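Local atomic coordinates of putative methylase (Clostridium difficile, PDB entry 3LDU), a protein that binds GTP in its methyltransferase domain and probably methylates guanine bases of ribosomal RNA. Residues 58-63 with 164-169; 159-164 with 224-229; 341-346 with 368-373; 348-353 with 373-378. All blocks are in the same frame, centred on the assembly; numbering follows the deposited sequence. Where two conformers were deposited one is given.

Contact 1 of 4, residues 58-63 with 164-169; sequences CAERVH and ALHKRG
A loop-to-loop contact, in which Leu165 docks on the backbone of Ala59, Glu60 and Arg61, joins the ferredoxin-like part of the protein to the connection that leads from strand 153-159 into the Rossmann-like methyltransferase part. Residues 164-167 form a type I beta turn, and its second residue, Leu165, carries the contact in two ways. Its N donates to Glu60 O at 3.0 Å in a fairly straight bond (164°). Its side chain reaches toward 58-63: CB lies 3.3 Å from Ala59 O, while the CD1 branch touches Ala59 CB at 3.9 Å and Val62 CG2 at 4.1 Å. Helix 48-55 and Phe228 also cover this leucine.

Glu60 starts out pointing away from the turn, but a bend at chi2 (-62°) brings its OE1 back to 4.0 Å from His166 CD2; ND1 of that histidine is hydrogen-bonded to Glu181. Outside partners hold both acid oxygens, OE1 by a salt bridge with Arg180 and OE2 by a hydrogen bond with Thr182. Arg61 brings NH1 against Ala164, 3.8 Å from its CB, and bonds Gly162 O through it; NH2 forms a salt bridge with Asp159.

Two waters fill in the polar seam. Water 1 donates to Ala59 O and accepts from Arg168 NH2, itself a donor to Leu165 O; water 2 donates to Glu60 O and OE1 and accepts from His166 N at 2.9 Å.

Contact 2 of 4, residues 159-164 with 224-229; sequences DTTGDA and LNREFI
Arg226 clasps the backbone of Asp163 across two loops, the exit of strand 153-159 from the THUMP region and the 224-229 segment of the Rossmann-like methyltransferase domain. Among the side-chain bonds, NH1 and NH2 of Arg226 both donate end-on to Asp163 O, each at 2.9 Å, and NH1 adds a weak bond to Ala164 O. NE and NH2 also converge on Glu227 O, and NH1 reaches Lys167 O. Six bonds to four carbonyl oxygens, one of them weak, and close to the guanidinium plane where Asp163 and Glu227 accept, probably fix its rotation.

The backbone contributes Ile229 N to Thr161 O, at 2.9 Å. On the 159-164 side an Asx turn shapes the loop: Asp159 OD1 accepts from Thr161 N, and OD2 from Gly162 N.

Van der Waals contacts are fewer. Thr161 CG2 lies alongside the Phe228 ring, 4.1 Å from CD1, and the ring goes on to meet Trp241. With CG1 of Ile229 anti to its N (chi1 -163°), the CG2 branch is left to press on Thr160 C at 3.5 Å.

Contact 3 of 4, residues 341-346 with 368-373; sequences YLITSY and LKTNFF
Strands 339-344 and 368-375 are antiparallel neighbours in the mixed seven-stranded sheet of the Rossmann-like methyltransferase domain, whose strand order 3-2-1-4-5-7-6 is that of the class I methyltransferases, with the reversed strand 368-375 inserted between 339-344 and 359-365. Leu342 and Phe373 form one hydrogen-bonded pair: Leu342 N donates to Phe373 O, and Phe373 N returns a bond to Leu342 O at 2.8 Å. Thr344 and Asn371 make the second such pair, with Asn371 N to Thr344 O nearly straight at 176°. Between them Ile343 and Phe372 form a non-hydrogen-bonded pair, CA to CA 4.3 Å.

On the face of Ile343, the Phe372 ring swings toward Tyr341, its CZ 3.3 Å from Tyr341 CB; the two ring planes are 25° apart but slid so that they hardly overlap. A chi1 of 178° sends CG1 of Ile343 across to Thr370 CB, 3.7 Å away. Leu183 and Leu187 of helix 181-189 cover this side. On the other face, Thr344 CG2 touches Phe373 CE2 at 3.7 Å, while Thr344 OG1 bonds Tyr325 and accepts from Tyr346 N in an ST turn.

At the last pair, water 4 bridges Asn371 ND2 and Thr344 O, also donating weakly to Tyr346 O. Thr344 O accepts from both Asn371 N and water 4, so a bound water probably helps tie the strand end to the Asn371 side chain.

Contact 4 of 4, residues 348-353 with 373-378; sequences DFEYEF and FQYPGP
The short helix 349-353 sets three side chains, Phe349, Glu350 and Phe353, against two aromatic rings of the strand, Phe373 and Tyr375. Phe349 is the main bump: its CD2 rests over one face of Phe373, 3.6 Å from Phe373 CD2, with the ring planes meeting obliquely at 34°. Glu350 closes the rim of the same ring, its CG 3.7 Å from Phe373 CD1 and its OE1 at the ring edge; OE2 is bonded to Ala357 N.

The hydroxyl end of Tyr375 fits into the hollow between the three helix residues. Its OH lies 3.5 Å from Phe349 CE2, at the edge of that ring, and equally near Glu350 CG, while its polar partner is Gln355 O. Phe353 covers a face of Tyr375, CE2 sitting 3.8 Å from CZ.

Behind this layer, helix 315-333 backs Phe353 through Leu328 and Phe332, and strand 339-344 supports Phe349 through Leu342 and Thr344, so helix 349-353 lies on one face of the sheet over strands 339-344 and 368-375.

The four contacts form two pairs. Contacts 1 and 2 close before contacts 3 and 4 open, so earlier chain builds the interdomain junction and later chain the sheet end. Contacts 1 and 2, centres 7 Å apart, share Ala164 and alternate along the chain; hydrogen bonds probably join Val62 to Thr160 and Thr161. Together they knit the ferredoxin-like, THUMP and methyltransferase regions. Contacts 3 and 4, centres 11 Å apart, share Phe373 and strand 368-375, which presents one ring to strand 339-344 and to helix 349-353. They belong to the methyltransferase sheet, with the bound GTP about 8 Å from the Ile343 side chain. Contacts 2 and 4 have centres about 37 Å apart.

Contact 1 of 4, residues 58-63 with 164-169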
loop_
_atom_site.group_PDB
_atom_site.type_symbol
_atom_site.label_atom_id
_atom_site.label_comp_id
_atom_site.label_asym_id
_atom_site.label_seq_id
_atom_site.Cartn_x
_atom_site.Cartn_y
_atom_site.Cartn_z
ATOM N N CYS A 58 2.076 3.571 -0.150
ATOM C CA CYS A 58 0.651 3.385 -0.449
ATOM C C CYS A 58 0.363 2.581 -1.720
ATOM O O CYS A 58 -0.787 2.356 -2.077
ATOM C CB CYS A 58 -0.046 4.741 -0.502
ATOM S SG CYS A 58 -0.031 5.573 1.123
ATOM N N ALA A 59 1.424 2.155 -2.403
ATOM C CA ALA A 59 1.279 1.327 -3.596
ATOM C C ALA A 59 1.154 -0.133 -3.202
ATOM O O ALA A 59 1.869 -0.597 -2.323
ATOM C CB ALA A 59 2.504 1.506 -4.508
ATOM N N GLU A 60 0.276 -0.873 -3.871
ATOM C CA GLU A 60 0.175 -2.301 -3.581
ATOM C C GLU A 60 1.236 -3.077 -4.351
ATOM O O GLU A 60 1.583 -4.192 -3.975
ATOM C CB GLU A 60 -1.205 -2.851 -3.936
ATOM C CG GLU A 60 -2.334 -2.210 -3.161
ATOM C CD GLU A 60 -2.224 -2.445 -1.662
ATOM O OE1 GLU A 60 -1.873 -3.572 -1.249
ATOM O OE2 GLU A 60 -2.518 -1.496 -0.901
ATOM N N ARG A 61 1.725 -2.475 -5.434
ATOM C CA ARG A 61 2.853 -3.024 -6.173
ATOM C C ARG A 61 3.245 -2.077 -7.290
ATOM O O ARG A 61 2.674 -0.994 -7.428
ATOM C CB ARG A 61 2.586 -4.442 -6.692
ATOM C CG ARG A 61 1.313 -4.590 -7.494
ATOM C CD ARG A 61 1.177 -6.006 -8.035
ATOM N NE ARG A 61 1.037 -7.004 -6.975
ATOM C CZ ARG A 61 2.027 -7.769 -6.529
ATOM N NH1 ARG A 61 1.802 -8.655 -5.564
ATOM N NH2 ARG A 61 3.242 -7.647 -7.045
ATOM N N VAL A 62 4.318 -2.424 -7.991
ATOM C CA VAL A 62 4.852 -1.546 -9.018
ATOM C C VAL A 62 4.969 -2.361 -10.296
ATOM O O VAL A 62 5.710 -3.345 -10.337
ATOM C CB VAL A 62 6.234 -0.993 -8.631
ATOM C CG1 VAL A 62 6.828 -0.172 -9.798
ATOM C CG2 VAL A 62 6.133 -0.158 -7.353
ATOM N N HIS A 63 4.199 -1.977 -11.312
ATOM C CA HIS A 63 4.208 -2.665 -12.608
ATOM C C HIS A 63 4.964 -1.867 -13.653
ATOM O O HIS A 63 4.857 -0.645 -13.726
ATOM C CB HIS A 63 2.777 -2.832 -13.124
ATOM C CG HIS A 63 1.921 -3.735 -12.289
ATOM N ND1 HIS A 63 1.769 -5.071 -12.565
ATOM C CD2 HIS A 63 1.169 -3.484 -11.192
ATOM C CE1 HIS A 63 0.958 -5.618 -11.671
ATOM N NE2 HIS A 63 0.575 -4.667 -10.830
ATOM N N ALA A 164 3.338 -8.859 -2.516
ATOM C CA ALA A 164 2.624 -7.583 -2.401
ATOM C C ALA A 164 3.376 -6.598 -1.500
ATOM O O ALA A 164 3.897 -6.978 -0.449
ATOM C CB ALA A 164 1.209 -7.809 -1.880
ATOM N N LEU A 165 3.416 -5.331 -1.909
ATOM C CA LEU A 165 4.203 -4.315 -1.219
ATOM C C LEU A 165 3.805 -4.110 0.245
ATOM O O LEU A 165 4.640 -3.721 1.073
ATOM C CB LEU A 165 4.140 -2.971 -1.966
ATOM C CG LEU A 165 5.168 -2.757 -3.071
ATOM C CD1 LEU A 165 5.073 -1.332 -3.601
ATOM C CD2 LEU A 165 6.588 -3.065 -2.557
ATOM N N HIS A 166 2.544 -4.372 0.579
ATOM C CA HIS A 166 2.117 -4.154 1.959
ATOM C C HIS A 166 2.881 -5.061 2.924
ATOM O O HIS A 166 2.933 -4.799 4.131
ATOM C CB HIS A 166 0.597 -4.306 2.124
ATOM C CG HIS A 166 0.112 -5.726 2.052
ATOM N ND1 HIS A 166 0.017 -6.533 3.159
ATOM C CD2 HIS A 166 -0.322 -6.461 0.998
ATOM C CE1 HIS A 166 -0.449 -7.723 2.793
ATOM N NE2 HIS A 166 -0.656 -7.703 1.494
ATOM N N LYS A 167 3.487 -6.120 2.392
ATOM C CA LYS A 167 4.292 -6.994 3.227
ATOM C C LYS A 167 5.688 -6.394 3.331
ATOM O O LYS A 167 6.560 -6.687 2.499
ATOM C CB LYS A 167 4.325 -8.406 2.642
ATOM C CG LYS A 167 2.943 -8.992 2.421
ATOM C CD LYS A 167 2.982 -10.418 1.933
ATOM C CE LYS A 167 1.572 -10.987 1.852
ATOM N NZ LYS A 167 1.576 -12.468 1.674
ATOM N N ARG A 168 5.892 -5.526 4.321
ATOM C CA ARG A 168 7.199 -4.894 4.523
ATOM C C ARG A 168 8.195 -5.914 5.061
ATOM O O ARG A 168 9.402 -5.782 4.864
ATOM C CB ARG A 168 7.126 -3.708 5.500
ATOM C CG ARG A 168 6.757 -2.343 4.908
ATOM C CD ARG A 168 5.307 -2.316 4.609
ATOM N NE ARG A 168 4.677 -0.993 4.661
ATOM C CZ ARG A 168 4.222 -0.344 3.594
ATOM N NH1 ARG A 168 3.604 0.825 3.741
ATOM N NH2 ARG A 168 4.379 -0.865 2.376
ATOM N N GLY A 169 7.678 -6.929 5.743
ATOM C CA GLY A 169 8.519 -7.939 6.360
ATOM C C GLY A 169 8.354 -8.022 7.867
ATOM O O GLY A 169 8.890 -8.923 8.499
HETATM O O HOH W 1 3.621 0.105 -0.266
HETATM O O HOH W 2 0.406 -4.678 -1.413
#

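Contact 2 of 4, residues 159-164 with 224-229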
loop_
_atom_site.group_PDB
_atom_site.type_symbol
_atom_site.label_atom_id
_atom_site.label_comp_id
_atom_site.label_asym_id
_atom_site.label_seq_id
_atom_site.Cartn_x
_atom_site.Cartn_y
_atom_site.Cartn_z
ATOM N N ASP A 159 5.202 -7.460 -13.503
ATOM C CA ASP A 159 5.311 -7.185 -12.072
ATOM C C ASP A 159 6.780 -7.038 -11.673
ATOM O O ASP A 159 7.575 -7.948 -11.924
ATOM C CB ASP A 159 4.661 -8.332 -11.298
ATOM C CG ASP A 159 4.829 -8.194 -9.795
ATOM O OD1 ASP A 159 4.983 -7.054 -9.329
ATOM O OD2 ASP A 159 4.797 -9.224 -9.090
ATOM N N THR A 160 7.147 -5.906 -11.071
ATOM C CA THR A 160 8.535 -5.673 -10.653
ATOM C C THR A 160 8.723 -5.980 -9.172
ATOM O O THR A 160 9.844 -5.949 -8.657
ATOM C CB THR A 160 9.001 -4.215 -10.902
ATOM O OG1 THR A 160 8.364 -3.337 -9.964
ATOM C CG2 THR A 160 8.673 -3.756 -12.316
ATOM N N THR A 161 7.614 -6.285 -8.497
ATOM C CA THR A 161 7.583 -6.353 -7.030
ATOM C C THR A 161 7.709 -7.763 -6.443
ATOM O O THR A 161 8.606 -8.032 -5.653
ATOM C CB THR A 161 6.292 -5.696 -6.518
ATOM O OG1 THR A 161 6.254 -4.343 -6.978
ATOM C CG2 THR A 161 6.252 -5.737 -4.992
ATOM N N GLY A 162 6.828 -8.669 -6.850
ATOM C CA GLY A 162 6.802 -10.005 -6.280
ATOM C C GLY A 162 5.775 -10.068 -5.152
ATOM O O GLY A 162 4.586 -9.879 -5.384
ATOM N N ASP A 163 6.220 -10.335 -3.933
ATOM C CA ASP A 163 5.307 -10.278 -2.788
ATOM C C ASP A 163 4.652 -8.895 -2.702
ATOM O O ASP A 163 5.327 -7.877 -2.811
ATOM C CB ASP A 163 6.043 -10.580 -1.480
ATOM C CG ASP A 163 6.312 -12.056 -1.285
ATOM O OD1 ASP A 163 5.730 -12.874 -2.027
ATOM O OD2 ASP A 163 7.103 -12.399 -0.379
ATOM N N ALA A 164 3.338 -8.859 -2.516
ATOM C CA ALA A 164 2.624 -7.583 -2.401
ATOM C C ALA A 164 3.376 -6.598 -1.500
ATOM O O ALA A 164 3.897 -6.978 -0.449
ATOM C CB ALA A 164 1.209 -7.809 -1.880
ATOM N N LEU A 224 12.967 -1.305 2.725
ATOM C CA LEU A 224 14.358 -1.421 3.175
ATOM C C LEU A 224 14.731 -2.823 3.631
ATOM O O LEU A 224 15.861 -3.271 3.424
ATOM C CB LEU A 224 14.633 -0.409 4.291
ATOM C CG LEU A 224 16.069 -0.012 4.634
ATOM C CD1 LEU A 224 16.864 0.491 3.414
ATOM C CD2 LEU A 224 16.050 1.026 5.754
ATOM N N ASN A 225 13.786 -3.528 4.239
ATOM C CA ASN A 225 14.085 -4.848 4.781
ATOM C C ASN A 225 13.389 -5.992 4.056
ATOM O O ASN A 225 13.116 -7.032 4.655
ATOM C CB ASN A 225 13.774 -4.905 6.282
ATOM C CG ASN A 225 14.729 -4.063 7.107
ATOM O OD1 ASN A 225 15.943 -4.092 6.892
ATOM N ND2 ASN A 225 14.187 -3.312 8.059
ATOM N N ARG A 226 13.103 -5.805 2.770
ATOM C CA ARG A 226 12.549 -6.890 1.977
ATOM C C ARG A 226 13.168 -6.938 0.584
ATOM O O ARG A 226 13.931 -6.046 0.199
ATOM C CB ARG A 226 11.029 -6.795 1.876
ATOM C CG ARG A 226 10.511 -5.482 1.304
ATOM C CD ARG A 226 9.112 -5.683 0.747
ATOM N NE ARG A 226 9.148 -6.498 -0.466
ATOM C CZ ARG A 226 8.074 -6.983 -1.091
ATOM N NH1 ARG A 226 6.862 -6.758 -0.609
ATOM N NH2 ARG A 226 8.206 -7.709 -2.193
ATOM N N GLU A 227 12.838 -7.978 -0.168
ATOM C CA GLU A 227 13.361 -8.078 -1.526
ATOM C C GLU A 227 12.261 -8.004 -2.589
ATOM O O GLU A 227 11.070 -8.114 -2.286
ATOM C CB GLU A 227 14.263 -9.292 -1.701
ATOM C CG GLU A 227 13.631 -10.633 -1.457
ATOM C CD GLU A 227 14.680 -11.737 -1.422
ATOM O OE1 GLU A 227 14.912 -12.389 -2.468
ATOM O OE2 GLU A 227 15.295 -11.933 -0.353
ATOM N N PHE A 228 12.678 -7.772 -3.824
ATOM C CA PHE A 228 11.743 -7.559 -4.919
ATOM C C PHE A 228 12.137 -8.439 -6.078
ATOM O O PHE A 228 13.330 -8.653 -6.328
ATOM C CB PHE A 228 11.764 -6.093 -5.329
ATOM C CG PHE A 228 11.419 -5.176 -4.203
ATOM C CD1 PHE A 228 10.097 -4.895 -3.914
ATOM C CD2 PHE A 228 12.413 -4.630 -3.408
ATOM C CE1 PHE A 228 9.770 -4.058 -2.855
ATOM C CE2 PHE A 228 12.093 -3.794 -2.360
ATOM C CZ PHE A 228 10.768 -3.514 -2.081
ATOM N N ILE A 229 11.142 -8.970 -6.783
ATOM C CA ILE A 229 11.425 -9.914 -7.875
ATOM C C ILE A 229 12.347 -9.322 -8.943
ATOM O O ILE A 229 13.180 -10.041 -9.490
ATOM C CB ILE A 229 10.113 -10.442 -8.509
ATOM C CG1 ILE A 229 10.374 -11.700 -9.338
ATOM C CG2 ILE A 229 9.444 -9.354 -9.358
ATOM C CD1 ILE A 229 10.980 -12.842 -8.544
HETATM O O HOH W 3 9.302 -10.893 -3.030
#

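Contact 3 of 4, residues 341-346 with 368-373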
loop_
_atom_site.group_PDB
_atom_site.type_symbol
_atom_site.label_atom_id
_atom_site.label_comp_id
_atom_site.label_asym_id
_atom_site.label_seq_id
_atom_site.Cartn_x
_atom_site.Cartn_y
_atom_site.Cartn_z
ATOM N N TYR A 341 -8.613 10.699 14.688
ATOM C CA TYR A 341 -8.964 10.154 13.381
ATOM C C TYR A 341 -9.270 8.681 13.580
ATOM O O TYR A 341 -8.476 7.962 14.182
ATOM C CB TYR A 341 -7.781 10.321 12.422
ATOM C CG TYR A 341 -7.343 11.766 12.260
ATOM C CD1 TYR A 341 -7.816 12.544 11.206
ATOM C CD2 TYR A 341 -6.478 12.364 13.186
ATOM C CE1 TYR A 341 -7.422 13.873 11.051
ATOM C CE2 TYR A 341 -6.090 13.700 13.045
ATOM C CZ TYR A 341 -6.562 14.442 11.973
ATOM O OH TYR A 341 -6.194 15.772 11.816
ATOM N N LEU A 342 -10.428 8.235 13.115
ATOM C CA LEU A 342 -10.848 6.861 13.362
ATOM C C LEU A 342 -11.367 6.243 12.085
ATOM O O LEU A 342 -12.151 6.863 11.360
ATOM C CB LEU A 342 -11.976 6.835 14.407
ATOM C CG LEU A 342 -11.628 7.315 15.816
ATOM C CD1 LEU A 342 -11.966 8.795 15.937
ATOM C CD2 LEU A 342 -12.372 6.518 16.882
ATOM N N ILE A 343 -10.931 5.021 11.808
ATOM C CA ILE A 343 -11.433 4.301 10.644
ATOM C C ILE A 343 -12.378 3.181 11.080
ATOM O O ILE A 343 -12.063 2.402 11.982
ATOM C CB ILE A 343 -10.267 3.750 9.767
ATOM C CG1 ILE A 343 -10.842 2.969 8.585
ATOM C CG2 ILE A 343 -9.295 2.901 10.599
ATOM C CD1 ILE A 343 -9.826 2.706 7.443
ATOM N N THR A 344 -13.563 3.135 10.490
ATOM C CA THR A 344 -14.508 2.076 10.808
ATOM C C THR A 344 -15.512 1.897 9.689
ATOM O O THR A 344 -15.801 2.843 8.954
ATOM C CB THR A 344 -15.262 2.323 12.142
ATOM O OG1 THR A 344 -16.191 1.253 12.350
ATOM C CG2 THR A 344 -16.019 3.644 12.108
ATOM N N SER A 345 -16.054 0.690 9.573
ATOM C CA SER A 345 -17.082 0.416 8.576
ATOM C C SER A 345 -18.476 0.656 9.139
ATOM O O SER A 345 -19.474 0.530 8.421
ATOM C CB SER A 345 -16.976 -1.022 8.072
ATOM O OG SER A 345 -17.259 -1.945 9.111
ATOM N N TYR A 346 -18.546 1.001 10.422
ATOM C CA TYR A 346 -19.828 1.306 11.053
ATOM C C TYR A 346 -20.382 2.619 10.484
ATOM O O TYR A 346 -19.859 3.698 10.758
ATOM C CB TYR A 346 -19.683 1.367 12.578
ATOM C CG TYR A 346 -21.019 1.419 13.295
ATOM C CD1 TYR A 346 -21.726 0.255 13.565
ATOM C CD2 TYR A 346 -21.573 2.628 13.682
ATOM C CE1 TYR A 346 -22.950 0.293 14.205
ATOM C CE2 TYR A 346 -22.796 2.678 14.327
ATOM C CZ TYR A 346 -23.480 1.504 14.582
ATOM O OH TYR A 346 -24.699 1.529 15.224
ATOM N N LEU A 368 -13.883 -4.970 3.084
ATOM C CA LEU A 368 -14.591 -4.094 4.008
ATOM C C LEU A 368 -14.713 -2.689 3.442
ATOM O O LEU A 368 -13.745 -2.128 2.927
ATOM C CB LEU A 368 -13.865 -4.049 5.353
ATOM C CG LEU A 368 -13.666 -5.405 6.033
ATOM C CD1 LEU A 368 -12.877 -5.258 7.321
ATOM C CD2 LEU A 368 -15.012 -6.062 6.293
ATOM N N LYS A 369 -15.905 -2.114 3.526
ATOM C CA LYS A 369 -16.065 -0.731 3.104
ATOM C C LYS A 369 -16.003 0.168 4.325
ATOM O O LYS A 369 -16.971 0.294 5.073
ATOM C CB LYS A 369 -17.360 -0.514 2.320
ATOM C CG LYS A 369 -17.469 0.882 1.719
ATOM C CD LYS A 369 -18.244 0.864 0.418
ATOM C CE LYS A 369 -19.357 1.894 0.436
ATOM N NZ LYS A 369 -20.366 1.586 1.488
ATOM N N THR A 370 -14.848 0.791 4.516
ATOM C CA THR A 370 -14.589 1.595 5.701
ATOM C C THR A 370 -14.634 3.086 5.379
ATOM O O THR A 370 -14.468 3.489 4.222
ATOM C CB THR A 370 -13.218 1.241 6.307
ATOM O OG1 THR A 370 -12.235 1.230 5.271
ATOM C CG2 THR A 370 -13.249 -0.135 6.939
ATOM N N ASN A 371 -14.893 3.896 6.403
ATOM C CA ASN A 371 -14.761 5.349 6.297
ATOM C C ASN A 371 -13.736 5.855 7.294
ATOM O O ASN A 371 -13.617 5.316 8.385
ATOM C CB ASN A 371 -16.092 6.043 6.557
ATOM C CG ASN A 371 -17.085 5.831 5.441
ATOM O OD1 ASN A 371 -16.943 6.392 4.352
ATOM N ND2 ASN A 371 -18.102 5.017 5.705
ATOM N N PHE A 372 -12.987 6.881 6.912
ATOM C CA PHE A 372 -12.008 7.492 7.806
ATOM C C PHE A 372 -12.623 8.808 8.266
ATOM O O PHE A 372 -12.803 9.719 7.462
ATOM C CB PHE A 372 -10.713 7.751 7.034
ATOM C CG PHE A 372 -9.546 8.172 7.894
ATOM C CD1 PHE A 372 -9.266 7.533 9.097
ATOM C CD2 PHE A 372 -8.711 9.196 7.477
ATOM C CE1 PHE A 372 -8.170 7.910 9.867
ATOM C CE2 PHE A 372 -7.620 9.583 8.239
ATOM C CZ PHE A 372 -7.345 8.939 9.431
ATOM N N PHE A 373 -12.976 8.881 9.548
ATOM C CA PHE A 373 -13.598 10.070 10.137
ATOM C C PHE A 373 -12.534 10.957 10.777
ATOM O O PHE A 373 -11.826 10.531 11.683
ATOM C CB PHE A 373 -14.591 9.639 11.194
ATOM C CG PHE A 373 -15.734 8.831 10.663
ATOM C CD1 PHE A 373 -16.876 9.456 10.189
ATOM C CD2 PHE A 373 -15.671 7.449 10.644
ATOM C CE1 PHE A 373 -17.941 8.715 9.702
ATOM C CE2 PHE A 373 -16.732 6.698 10.166
ATOM C CZ PHE A 373 -17.869 7.335 9.697
HETATM O O HOH W 4 -18.321 4.043 8.404
#

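Contact 4 of 4, residues 348-353 with 373-378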
loop_
_atom_site.group_PDB
_atom_site.type_symbol
_atom_site.label_atom_id
_atom_site.label_comp_id
_atom_site.label_asym_id
_atom_site.label_seq_id
_atom_site.Cartn_x
_atom_site.Cartn_y
_atom_site.Cartn_z
ATOM N N ASP A 348 -23.060 4.570 10.908
ATOM C CA ASP A 348 -23.585 5.615 11.778
ATOM C C ASP A 348 -22.632 5.956 12.926
ATOM O O ASP A 348 -23.071 6.251 14.046
ATOM C CB ASP A 348 -24.932 5.180 12.343
ATOM C CG ASP A 348 -25.811 6.351 12.722
ATOM O OD1 ASP A 348 -25.715 7.404 12.053
ATOM O OD2 ASP A 348 -26.599 6.216 13.681
ATOM N N PHE A 349 -21.334 5.920 12.637
ATOM C CA PHE A 349 -20.307 6.171 13.640
ATOM C C PHE A 349 -20.453 7.534 14.313
ATOM O O PHE A 349 -20.437 7.626 15.532
ATOM C CB PHE A 349 -18.897 6.038 13.035
ATOM C CG PHE A 349 -17.818 6.524 13.952
ATOM C CD1 PHE A 349 -17.356 5.722 14.991
ATOM C CD2 PHE A 349 -17.300 7.797 13.813
ATOM C CE1 PHE A 349 -16.373 6.178 15.854
ATOM C CE2 PHE A 349 -16.325 8.260 14.678
ATOM C CZ PHE A 349 -15.859 7.450 15.697
ATOM N N GLU A 350 -20.616 8.585 13.514
ATOM C CA GLU A 350 -20.668 9.940 14.054
ATOM C C GLU A 350 -21.775 10.088 15.082
ATOM O O GLU A 350 -21.602 10.761 16.096
ATOM C CB GLU A 350 -20.835 10.962 12.930
ATOM C CG GLU A 350 -19.587 11.095 12.067
ATOM C CD GLU A 350 -19.869 11.793 10.758
ATOM O OE1 GLU A 350 -20.557 11.186 9.914
ATOM O OE2 GLU A 350 -19.402 12.940 10.575
ATOM N N TYR A 351 -22.904 9.437 14.828
ATOM C CA TYR A 351 -24.022 9.502 15.765
ATOM C C TYR A 351 -23.682 8.895 17.132
ATOM O O TYR A 351 -23.974 9.488 18.178
ATOM C CB TYR A 351 -25.272 8.854 15.168
ATOM C CG TYR A 351 -26.449 8.897 16.114
ATOM C CD1 TYR A 351 -27.165 10.071 16.303
ATOM C CD2 TYR A 351 -26.829 7.770 16.831
ATOM C CE1 TYR A 351 -28.240 10.115 17.178
ATOM C CE2 TYR A 351 -27.897 7.806 17.705
ATOM C CZ TYR A 351 -28.600 8.981 17.875
ATOM O OH TYR A 351 -29.667 9.024 18.748
ATOM N N GLU A 352 -23.055 7.724 17.144
ATOM C CA GLU A 352 -22.743 7.070 18.414
ATOM C C GLU A 352 -21.540 7.722 19.107
ATOM O O GLU A 352 -21.497 7.840 20.342
ATOM C CB GLU A 352 -22.501 5.575 18.203
ATOM C CG GLU A 352 -23.637 4.863 17.492
ATOM C CD GLU A 352 -24.910 4.802 18.322
ATOM O OE1 GLU A 352 -24.856 5.107 19.537
ATOM O OE2 GLU A 352 -25.969 4.443 17.759
ATOM N N PHE A 353 -20.572 8.152 18.300
ATOM C CA PHE A 353 -19.392 8.863 18.786
ATOM C C PHE A 353 -19.745 10.225 19.403
ATOM O O PHE A 353 -19.047 10.707 20.293
ATOM C CB PHE A 353 -18.392 9.038 17.642
ATOM C CG PHE A 353 -17.079 9.617 18.062
ATOM C CD1 PHE A 353 -16.176 8.859 18.799
ATOM C CD2 PHE A 353 -16.724 10.905 17.690
ATOM C CE1 PHE A 353 -14.952 9.376 19.177
ATOM C CE2 PHE A 353 -15.499 11.433 18.064
ATOM C CZ PHE A 353 -14.607 10.661 18.811
ATOM N N PHE A 373 -12.976 8.881 9.548
ATOM C CA PHE A 373 -13.598 10.070 10.137
ATOM C C PHE A 373 -12.534 10.957 10.777
ATOM O O PHE A 373 -11.826 10.531 11.683
ATOM C CB PHE A 373 -14.591 9.639 11.194
ATOM C CG PHE A 373 -15.734 8.831 10.663
ATOM C CD1 PHE A 373 -16.876 9.456 10.189
ATOM C CD2 PHE A 373 -15.671 7.449 10.644
ATOM C CE1 PHE A 373 -17.941 8.715 9.702
ATOM C CE2 PHE A 373 -16.732 6.698 10.166
ATOM C CZ PHE A 373 -17.869 7.335 9.697
ATOM N N GLN A 374 -12.442 12.201 10.324
ATOM C CA GLN A 374 -11.324 13.064 10.694
ATOM C C GLN A 374 -11.826 14.181 11.595
ATOM O O GLN A 374 -12.772 14.877 11.243
ATOM C CB GLN A 374 -10.708 13.665 9.429
ATOM C CG GLN A 374 -10.241 12.585 8.474
ATOM C CD GLN A 374 -9.731 13.114 7.144
ATOM O OE1 GLN A 374 -9.720 12.388 6.151
ATOM N NE2 GLN A 374 -9.298 14.369 7.118
ATOM N N TYR A 375 -11.177 14.348 12.743
ATOM C CA TYR A 375 -11.571 15.359 13.730
ATOM C C TYR A 375 -10.374 16.204 14.157
ATOM O O TYR A 375 -9.882 16.054 15.279
ATOM C CB TYR A 375 -12.152 14.698 14.969
ATOM C CG TYR A 375 -13.413 13.902 14.761
ATOM C CD1 TYR A 375 -14.662 14.481 14.972
ATOM C CD2 TYR A 375 -13.364 12.564 14.377
ATOM C CE1 TYR A 375 -15.828 13.749 14.801
ATOM C CE2 TYR A 375 -14.527 11.822 14.194
ATOM C CZ TYR A 375 -15.758 12.423 14.406
ATOM O OH TYR A 375 -16.918 11.699 14.233
ATOM N N PRO A 376 -9.899 17.093 13.271
ATOM C CA PRO A 376 -8.818 18.004 13.662
ATOM C C PRO A 376 -9.279 18.897 14.798
ATOM O O PRO A 376 -10.463 19.246 14.854
ATOM C CB PRO A 376 -8.573 18.836 12.392
ATOM C CG PRO A 376 -9.819 18.651 11.556
ATOM C CD PRO A 376 -10.270 17.253 11.853
ATOM N N GLY A 377 -8.362 19.245 15.697
ATOM C CA GLY A 377 -8.689 20.056 16.856
ATOM C C GLY A 377 -9.130 21.452 16.463
ATOM O O GLY A 377 -8.933 21.869 15.322
ATOM N N PRO A 378 -9.726 22.186 17.413
ATOM C CA PRO A 378 -10.240 23.529 17.128
ATOM C C PRO A 378 -9.144 24.415 16.555
ATOM O O PRO A 378 -7.971 24.239 16.885
ATOM C CB PRO A 378 -10.671 24.044 18.506
ATOM C CG PRO A 378 -9.998 23.138 19.496
ATOM C CD PRO A 378 -9.890 21.813 18.824
#